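Local structure of putative transcriptional regulator (Streptomyces coelicolor A3, 2RA5) at residues P105-V111 with E137-T142. The protein probably binds DNA as a GntR-family transcription factor, with a UTRA domain that holds meso-tartaric acid in this crystal. Sequence-based numbering, arbitrary orientation.
Sequences PATKVLV and ERLRLT. With SRT (S,R meso-tartaric acid), chain B.
Thr107 and Arg140 sit opposite each other as a non-hydrogen-bonded pair where an edge strand of the six-stranded antiparallel UTRA sheet meets its neighbour, and they illustrate a division of labour: the second strand supplies Arg138 and Arg140 to the ligand pocket, while the edge strand packs Thr107 and Pro105 against Arg140. The Thr107 and Arg140 side chains run the same way, and Thr107 CB meets the rim of the guanidinium in its plane, 3.2 Å from Arg140 NH1. Pro105 CG packs against the aliphatic part of the same arginine, 3.6 Å from Arg140 CD. Bends at chi2 (-93°) and chi3 (-142°) turn the guanidinium so that NH1 lies against Thr107 and Arg140 NH2 lies 2.8 Å from O3 of the meso-tartaric acid. With an alanine here, O3 is likely to lose its nearby guanidinium, and Thr107 and Pro105 the chain they pack on. Arg138, on the same face, brings NH1 implausibly close to ligand O2, a length best held doubtful, and gives O1 a weak hydrogen bond from NH2; Leu171 N and Arg215 NH1 also hydrogen-bond the ligand. Behind these arginines, Ala106 and Lys108 exchange nearly straight backbone bonds with Leu141 and Leu139. On the other face, Val111 lies alongside Glu137, whose OE1 forms a salt bridge with Arg135 and OE2 a hydrogen bond with Tyr149 OH. Between Val109 and Val111 the register slips by one in a classic beta bulge: Glu137 O accepts from Leu110 N at 2.7 Å and Val111 N at 3.2 Å, both from one face of its carbonyl plane.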
ATOM      1  N   PRO A 105       5.005  17.853   4.041  1.00 88.47           N
ATOM      2  CA  PRO A 105       5.175  18.518   2.767  1.00 97.68           C
ATOM      3  C   PRO A 105       4.437  19.874   2.741  1.00 92.81           C
ATOM      4  O   PRO A 105       3.884  20.305   3.752  1.00 99.86           O
ATOM      5  CB  PRO A 105       4.340  17.595   1.887  1.00 75.20           C
ATOM      6  CG  PRO A 105       3.195  17.033   2.963  1.00108.33           C
ATOM      7  CD  PRO A 105       3.579  17.699   4.286  1.00111.55           C
ATOM      8  N   ALA A 106       4.373  20.518   1.576  1.00 74.45           N
ATOM      9  CA  ALA A 106       3.557  21.727   1.419  1.00 80.69           C
ATOM     10  C   ALA A 106       2.292  21.457   0.611  1.00 77.20           C
ATOM     11  O   ALA A 106       2.300  20.715  -0.380  1.00 60.89           O
ATOM     12  CB  ALA A 106       4.356  22.846   0.779  1.00 74.35           C
ATOM     13  N   THR A 107       1.198  22.076   1.025  1.00 64.99           N
ATOM     14  CA  THR A 107      -0.086  21.795   0.392  1.00 75.84           C
ATOM     15  C   THR A 107      -0.675  23.010  -0.332  1.00 64.48           C
ATOM     16  O   THR A 107      -0.697  24.118   0.213  1.00 76.80           O
ATOM     17  CB  THR A 107      -1.094  21.237   1.428  1.00 69.72           C
ATOM     18  OG1 THR A 107      -2.430  21.301   0.904  1.00 84.69           O
ATOM     19  CG2 THR A 107      -1.024  22.036   2.715  1.00 82.11           C
ATOM     20  N   LYS A 108      -1.134  22.800  -1.563  1.00 68.79           N
ATOM     21  CA  LYS A 108      -1.838  23.843  -2.314  1.00 88.12           C
ATOM     22  C   LYS A 108      -3.229  23.414  -2.801  1.00 77.28           C
ATOM     23  O   LYS A 108      -3.367  22.474  -3.585  1.00 67.04           O
ATOM     24  CB  LYS A 108      -0.992  24.306  -3.498  1.00 78.51           C
ATOM     25  CG  LYS A 108       0.233  25.096  -3.074  1.00114.97           C
ATOM     26  CD  LYS A 108       0.883  25.797  -4.249  1.00141.02           C
ATOM     27  CE  LYS A 108       2.120  26.569  -3.809  1.00128.37           C
ATOM     28  NZ  LYS A 108       2.830  27.177  -4.974  1.00117.43           N
ATOM     29  N   VAL A 109      -4.261  24.113  -2.345  1.00 65.62           N
ATOM     30  CA  VAL A 109      -5.622  23.787  -2.755  1.00 72.14           C
ATOM     31  C   VAL A 109      -5.936  24.163  -4.208  1.00 63.16           C
ATOM     32  O   VAL A 109      -5.812  25.318  -4.594  1.00 71.93           O
ATOM     33  CB  VAL A 109      -6.648  24.484  -1.873  1.00 73.78           C
ATOM     34  CG1 VAL A 109      -8.038  24.058  -2.297  1.00 57.28           C
ATOM     35  CG2 VAL A 109      -6.401  24.163  -0.413  1.00 51.40           C
ATOM     36  N   LEU A 110      -6.365  23.187  -5.001  1.00 58.60           N
ATOM     37  CA  LEU A 110      -6.728  23.424  -6.399  1.00 50.02           C
ATOM     38  C   LEU A 110      -8.240  23.477  -6.646  1.00 72.25           C
ATOM     39  O   LEU A 110      -8.685  24.057  -7.625  1.00 62.12           O
ATOM     40  CB  LEU A 110      -6.125  22.350  -7.301  1.00 60.26           C
ATOM     41  CG  LEU A 110      -4.608  22.167  -7.233  1.00 80.08           C
ATOM     42  CD1 LEU A 110      -4.113  21.506  -8.507  1.00 70.47           C
ATOM     43  CD2 LEU A 110      -3.921  23.503  -7.042  1.00 73.32           C
ATOM     44  N   VAL A 111      -9.023  22.845  -5.781  1.00 61.27           N
ATOM     45  CA  VAL A 111     -10.467  22.860  -5.919  1.00 51.01           C
ATOM     46  C   VAL A 111     -11.142  22.823  -4.559  1.00 54.61           C
ATOM     47  O   VAL A 111     -10.845  21.982  -3.715  1.00 55.40           O
ATOM     48  CB  VAL A 111     -10.992  21.686  -6.762  1.00 76.42           C
ATOM     49  CG1 VAL A 111     -12.501  21.583  -6.612  1.00 53.30           C
ATOM     50  CG2 VAL A 111     -10.591  21.852  -8.226  1.00 53.83           C
ATOM     51  N   GLU A 137      -9.786  19.457  -3.779  1.00 56.88           N
ATOM     52  CA  GLU A 137      -8.612  18.939  -4.459  1.00 52.02           C
ATOM     53  C   GLU A 137      -7.336  19.660  -3.991  1.00 61.26           C
ATOM     54  O   GLU A 137      -7.284  20.885  -3.959  1.00 51.20           O
ATOM     55  CB  GLU A 137      -8.803  19.027  -5.971  1.00 52.19           C
ATOM     56  CG  GLU A 137      -9.962  18.186  -6.460  1.00 63.90           C
ATOM     57  CD  GLU A 137     -10.061  18.125  -7.967  1.00 67.32           C
ATOM     58  OE1 GLU A 137     -11.173  17.870  -8.478  1.00 93.15           O
ATOM     59  OE2 GLU A 137      -9.036  18.336  -8.646  1.00 63.83           O
ATOM     60  N   ARG A 138      -6.328  18.887  -3.591  1.00 54.37           N
ATOM     61  CA  ARG A 138      -5.045  19.439  -3.153  1.00 52.92           C
ATOM     62  C   ARG A 138      -3.866  18.824  -3.905  1.00 56.30           C
ATOM     63  O   ARG A 138      -3.853  17.630  -4.208  1.00 46.11           O
ATOM     64  CB  ARG A 138      -4.778  19.216  -1.661  1.00 50.10           C
ATOM     65  CG  ARG A 138      -5.734  19.848  -0.694  1.00 43.79           C
ATOM     66  CD  ARG A 138      -6.387  18.739   0.123  1.00 47.65           C
ATOM     67  NE  ARG A 138      -5.788  18.526   1.435  1.00 65.39           N
ATOM     68  CZ  ARG A 138      -5.932  17.410   2.139  1.00 65.65           C
ATOM     69  NH1 ARG A 138      -5.360  17.283   3.331  1.00 83.70           N
ATOM     70  NH2 ARG A 138      -6.639  16.407   1.636  1.00 51.88           N
ATOM     71  N   LEU A 139      -2.869  19.654  -4.185  1.00 52.22           N
ATOM     72  CA  LEU A 139      -1.566  19.164  -4.609  1.00 59.95           C
ATOM     73  C   LEU A 139      -0.617  19.246  -3.404  1.00 65.40           C
ATOM     74  O   LEU A 139      -0.563  20.265  -2.712  1.00 52.43           O
ATOM     75  CB  LEU A 139      -1.051  19.988  -5.784  1.00 65.20           C
ATOM     76  CG  LEU A 139       0.225  19.555  -6.509  1.00 66.43           C
ATOM     77  CD1 LEU A 139       0.025  18.276  -7.305  1.00 68.05           C
ATOM     78  CD2 LEU A 139       0.697  20.674  -7.426  1.00 59.77           C
ATOM     79  N   ARG A 140       0.078  18.149  -3.118  1.00 52.79           N
ATOM     80  CA  ARG A 140       1.100  18.138  -2.074  1.00 65.76           C
ATOM     81  C   ARG A 140       2.465  18.177  -2.721  1.00 51.76           C
ATOM     82  O   ARG A 140       2.769  17.372  -3.605  1.00 54.36           O
ATOM     83  CB  ARG A 140       0.997  16.879  -1.222  1.00 59.80           C
ATOM     84  CG  ARG A 140      -0.174  16.892  -0.296  1.00 64.79           C
ATOM     85  CD  ARG A 140       0.179  17.430   1.080  1.00 51.83           C
ATOM     86  NE  ARG A 140      -0.545  16.648   2.082  1.00 74.46           N
ATOM     87  CZ  ARG A 140      -1.419  17.144   2.950  1.00 82.58           C
ATOM     88  NH1 ARG A 140      -1.663  18.451   2.985  1.00 86.36           N
ATOM     89  NH2 ARG A 140      -2.034  16.329   3.800  1.00 73.35           N
ATOM     90  N   LEU A 141       3.296  19.116  -2.300  1.00 55.93           N
ATOM     91  CA  LEU A 141       4.652  19.145  -2.841  1.00 82.64           C
ATOM     92  C   LEU A 141       5.728  18.986  -1.775  1.00 66.45           C
ATOM     93  O   LEU A 141       5.560  19.410  -0.625  1.00 67.09           O
ATOM     94  CB  LEU A 141       4.906  20.405  -3.676  1.00 74.33           C
ATOM     95  CG  LEU A 141       3.800  20.815  -4.654  1.00 80.69           C
ATOM     96  CD1 LEU A 141       2.743  21.622  -3.911  1.00 68.91           C
ATOM     97  CD2 LEU A 141       4.354  21.611  -5.836  1.00 69.56           C
ATOM     98  N   THR A 142       6.826  18.356  -2.179  1.00 70.08           N
ATOM     99  CA  THR A 142       8.023  18.256  -1.353  1.00 94.37           C
ATOM    100  C   THR A 142       9.196  18.890  -2.074  1.00 88.95           C
ATOM    101  O   THR A 142       9.538  18.480  -3.194  1.00 76.68           O
ATOM    102  CB  THR A 142       8.387  16.797  -1.056  1.00 85.66           C
ATOM    103  OG1 THR A 142       8.365  16.034  -2.277  1.00 82.59           O
ATOM    104  CG2 THR A 142       7.411  16.217  -0.032  1.00 66.34           C
TER
HETATM  105  O1  SRT B 247      -6.299  13.634   3.410  1.00 78.97           O
HETATM  106  O11 SRT B 247      -4.446  12.424   3.193  1.00 80.36           O
HETATM  107  C1  SRT B 247      -5.072  13.434   3.640  1.00 78.79           C
HETATM  108  C2  SRT B 247      -4.307  14.465   4.450  1.00 75.69           C
HETATM  109  O2  SRT B 247      -5.198  15.485   4.916  1.00 70.63           O
HETATM  110  C3  SRT B 247      -3.499  13.823   5.597  1.00 75.43           C
HETATM  111  O3  SRT B 247      -2.411  14.651   6.031  1.00 75.31           O
HETATM  112  C4  SRT B 247      -4.364  13.558   6.790  1.00 76.16           C
HETATM  113  O4  SRT B 247      -4.456  14.422   7.714  1.00 74.42           O
HETATM  114  O41 SRT B 247      -4.947  12.454   6.775  1.00 76.86           O